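Local coordinates for protein transcription initiation factor IIB,Transcription initiation factor IIB (Methanocaldococcus jannaschii, PDB 5O9J) that probably excises itself from a transcription factor IIB precursor by protein splicing, as a mini-intein with the HINT fold, at residues P10-E18 with C49-F57. Sequence-based numbering, arbitrary orientation.
Sequences PIIIKENGE and CKGIEVIAF
Lys-14 and Glu-53 pair across two antiparallel strands, 10-15 and 52-57, the central pair of a four-stranded sheet in the HINT fold of this intein. Two backbone hydrogen bonds join them: Lys-14 N to Glu-53 O and Glu-53 N to Lys-14 O, both 2.8 Å. Their side chains run side by side in the same direction, nearly straight past CG. Lys-14 CD lies 3.8 Å from Glu-53 OE1. Lys-14 NZ and Glu-53 OE1 are 4.4 Å apart, beyond a salt bridge. A water bridges these charged ends, accepting from Lys-14 NZ and donating to Glu-53 OE1. On the same face, Ile-12 and Ile-55 cross at a slant, Ile-12 CG2 meeting Ile-55 CG1 at 3.9 Å. Their backbones share a weak hydrogen bond from Ile-55 N to Ile-12 O. Phe-65 of strand 63-67 touches all four side chains.

Ile-13, Glu-15, Ile-52 and Val-54 occupy the other face. With chi1 at 71°, Val-54 turns CG2 toward strand 10-15, where it lies 3.6 Å from Ile-12 O and also packs on Ile-11 CB. Helix 24-33 covers part of this face: Leu-27 packs on Ile-11 and Ile-52, and Lys-30 forms a salt bridge with Glu-15.

Beyond Glu-15, a type I' turn from Glu-15 to Glu-18 links strand 10-15 to strand 18-23. Gly-17 has a positive phi of 103°, which favours glycine. Gly-51 O receives Asn-16 N at 2.7 Å, the donor tilted 20° from the carbonyl plane. A second water donates to Gly-51 O at 2.6 Å and accepts from Gly-17 N.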
loop_
_atom_site.group_PDB
_atom_site.type_symbol
_atom_site.label_atom_id
_atom_site.label_comp_id
_atom_site.label_asym_id
_atom_site.label_seq_id
_atom_site.Cartn_x
_atom_site.Cartn_y
_atom_site.Cartn_z
ATOM N N PRO A 10 6.507 -3.795 5.338
ATOM C CA PRO A 10 7.802 -4.022 4.698
ATOM C C PRO A 10 7.771 -3.730 3.211
ATOM O O PRO A 10 6.789 -4.048 2.537
ATOM C CB PRO A 10 8.067 -5.508 4.960
ATOM C CG PRO A 10 6.750 -6.081 5.237
ATOM C CD PRO A 10 5.954 -5.031 5.910
ATOM N N ILE A 11 8.835 -3.102 2.720
ATOM C CA ILE A 11 9.041 -2.911 1.297
ATOM C C ILE A 11 10.402 -3.438 0.922
ATOM O O ILE A 11 11.321 -3.448 1.736
ATOM C CB ILE A 11 8.984 -1.434 0.854
ATOM C CG1 ILE A 11 9.792 -0.560 1.812
ATOM C CG2 ILE A 11 7.574 -0.948 0.774
ATOM C CD1 ILE A 11 9.703 0.913 1.484
ATOM N N ILE A 12 10.525 -3.835 -0.335
ATOM C CA ILE A 12 11.766 -4.357 -0.857
ATOM C C ILE A 12 12.377 -3.251 -1.682
ATOM O O ILE A 12 11.768 -2.788 -2.640
ATOM C CB ILE A 12 11.530 -5.644 -1.709
ATOM C CG1 ILE A 12 10.952 -6.760 -0.833
ATOM C CG2 ILE A 12 12.817 -6.098 -2.359
ATOM C CD1 ILE A 12 10.197 -7.850 -1.605
ATOM N N ILE A 13 13.571 -2.802 -1.309
ATOM C CA ILE A 13 14.145 -1.639 -1.971
ATOM C C ILE A 13 15.563 -1.831 -2.466
ATOM O O ILE A 13 16.259 -2.765 -2.069
ATOM C CB ILE A 13 14.164 -0.404 -1.036
ATOM C CG1 ILE A 13 15.045 -0.672 0.190
ATOM C CG2 ILE A 13 12.762 -0.031 -0.613
ATOM C CD1 ILE A 13 15.227 0.550 1.091
ATOM N N LYS A 14 15.965 -0.922 -3.350
ATOM C CA LYS A 14 17.368 -0.670 -3.654
ATOM C C LYS A 14 17.728 0.723 -3.160
ATOM O O LYS A 14 17.123 1.704 -3.596
ATOM C CB LYS A 14 17.647 -0.766 -5.153
ATOM C CG LYS A 14 18.138 -2.102 -5.635
ATOM C CD LYS A 14 18.804 -1.917 -6.980
ATOM C CE LYS A 14 18.908 -3.211 -7.745
ATOM N NZ LYS A 14 19.572 -2.981 -9.059
ATOM N N GLU A 15 18.694 0.817 -2.248
ATOM C CA GLU A 15 19.137 2.119 -1.742
ATOM C C GLU A 15 20.577 2.387 -2.173
ATOM O O GLU A 15 21.463 1.550 -1.956
ATOM C CB GLU A 15 19.015 2.190 -0.218
ATOM C CG GLU A 15 19.302 3.574 0.371
ATOM C CD GLU A 15 19.059 3.638 1.874
ATOM O OE1 GLU A 15 18.984 2.565 2.512
ATOM O OE2 GLU A 15 18.938 4.761 2.417
ATOM N N ASN A 16 20.797 3.547 -2.797
ATOM C CA ASN A 16 22.099 3.922 -3.362
ATOM C C ASN A 16 22.771 2.794 -4.130
ATOM O O ASN A 16 23.996 2.707 -4.168
ATOM C CB ASN A 16 23.040 4.414 -2.260
ATOM C CG ASN A 16 22.599 5.730 -1.675
ATOM O OD1 ASN A 16 21.927 6.517 -2.343
ATOM N ND2 ASN A 16 22.969 5.980 -0.421
ATOM N N GLY A 17 21.962 1.922 -4.724
ATOM C CA GLY A 17 22.479 0.809 -5.496
ATOM C C GLY A 17 22.451 -0.560 -4.837
ATOM O O GLY A 17 22.909 -1.530 -5.443
ATOM N N GLU A 18 21.928 -0.671 -3.616
ATOM C CA GLU A 18 21.828 -2.003 -3.022
ATOM C C GLU A 18 20.508 -2.332 -2.333
ATOM O O GLU A 18 19.811 -1.465 -1.786
ATOM C CB GLU A 18 22.979 -2.238 -2.040
ATOM C CG GLU A 18 24.216 -2.881 -2.695
ATOM C CD GLU A 18 23.895 -4.062 -3.619
ATOM O OE1 GLU A 18 22.855 -4.740 -3.435
ATOM O OE2 GLU A 18 24.681 -4.291 -4.567
ATOM N N CYS A 49 13.832 12.370 -3.213
ATOM C CA CYS A 49 14.960 11.505 -2.876
ATOM C C CYS A 49 15.717 10.979 -4.100
ATOM O O CYS A 49 15.213 11.000 -5.225
ATOM C CB CYS A 49 14.485 10.332 -2.014
ATOM S SG CYS A 49 13.237 9.276 -2.777
ATOM N N LYS A 50 16.936 10.508 -3.855
ATOM C CA LYS A 50 17.839 10.052 -4.905
ATOM C C LYS A 50 18.360 8.647 -4.615
ATOM O O LYS A 50 18.713 8.331 -3.480
ATOM C CB LYS A 50 19.024 11.012 -5.042
ATOM C CG LYS A 50 18.668 12.440 -5.429
ATOM C CD LYS A 50 17.979 12.520 -6.784
ATOM C CE LYS A 50 18.691 13.524 -7.690
ATOM N NZ LYS A 50 17.948 13.822 -8.948
ATOM N N GLY A 51 18.413 7.810 -5.641
ATOM C CA GLY A 51 19.048 6.507 -5.525
ATOM C C GLY A 51 18.222 5.477 -4.780
ATOM O O GLY A 51 18.764 4.517 -4.238
ATOM N N ILE A 52 16.910 5.674 -4.750
ATOM C CA ILE A 52 16.031 4.694 -4.133
ATOM C C ILE A 52 15.060 4.097 -5.138
ATOM O O ILE A 52 14.429 4.808 -5.926
ATOM C CB ILE A 52 15.259 5.300 -2.963
ATOM C CG1 ILE A 52 16.236 5.576 -1.814
ATOM C CG2 ILE A 52 14.141 4.364 -2.517
ATOM C CD1 ILE A 52 15.597 5.731 -0.492
ATOM N N GLU A 53 14.964 2.772 -5.107
ATOM C CA GLU A 53 14.077 2.042 -5.992
ATOM C C GLU A 53 13.231 1.064 -5.191
ATOM O O GLU A 53 13.699 0.492 -4.211
ATOM C CB GLU A 53 14.880 1.301 -7.067
ATOM C CG GLU A 53 15.878 2.174 -7.814
ATOM C CD GLU A 53 16.434 1.507 -9.061
ATOM O OE1 GLU A 53 16.534 0.259 -9.089
ATOM O OE2 GLU A 53 16.765 2.233 -10.024
ATOM N N VAL A 54 11.983 0.875 -5.609
ATOM C CA VAL A 54 11.102 -0.075 -4.944
ATOM C C VAL A 54 10.546 -1.072 -5.964
ATOM O O VAL A 54 10.516 -0.789 -7.169
ATOM C CB VAL A 54 9.953 0.655 -4.221
ATOM C CG1 VAL A 54 8.961 1.237 -5.225
ATOM C CG2 VAL A 54 9.260 -0.257 -3.213
ATOM N N ILE A 55 10.128 -2.243 -5.493
ATOM C CA ILE A 55 9.493 -3.214 -6.378
ATOM C C ILE A 55 8.118 -2.709 -6.765
ATOM O O ILE A 55 7.303 -2.388 -5.911
ATOM C CB ILE A 55 9.352 -4.610 -5.737
ATOM C CG1 ILE A 55 10.726 -5.227 -5.506
ATOM C CG2 ILE A 55 8.509 -5.524 -6.633
ATOM C CD1 ILE A 55 11.561 -5.370 -6.782
ATOM N N ALA A 56 7.874 -2.622 -8.061
ATOM C CA ALA A 56 6.595 -2.170 -8.548
ATOM C C ALA A 56 6.264 -2.884 -9.839
ATOM O O ALA A 56 7.131 -3.475 -10.474
ATOM C CB ALA A 56 6.604 -0.667 -8.754
ATOM N N PHE A 57 4.998 -2.814 -10.218
ATOM C CA PHE A 57 4.509 -3.363 -11.470
ATOM C C PHE A 57 4.500 -2.276 -12.547
ATOM O O PHE A 57 3.654 -1.384 -12.524
ATOM C CB PHE A 57 3.112 -3.920 -11.258
ATOM C CG PHE A 57 2.557 -4.586 -12.446
ATOM C CD1 PHE A 57 2.870 -5.914 -12.739
ATOM C CD2 PHE A 57 1.745 -3.876 -13.311
ATOM C CE1 PHE A 57 2.338 -6.504 -13.862
ATOM C CE2 PHE A 57 1.235 -4.461 -14.412
ATOM C CZ PHE A 57 1.503 -5.776 -14.707
HETATM O O HOH W 1 17.543 -1.741 -10.687
HETATM O O HOH W 2 19.279 2.608 -5.899
#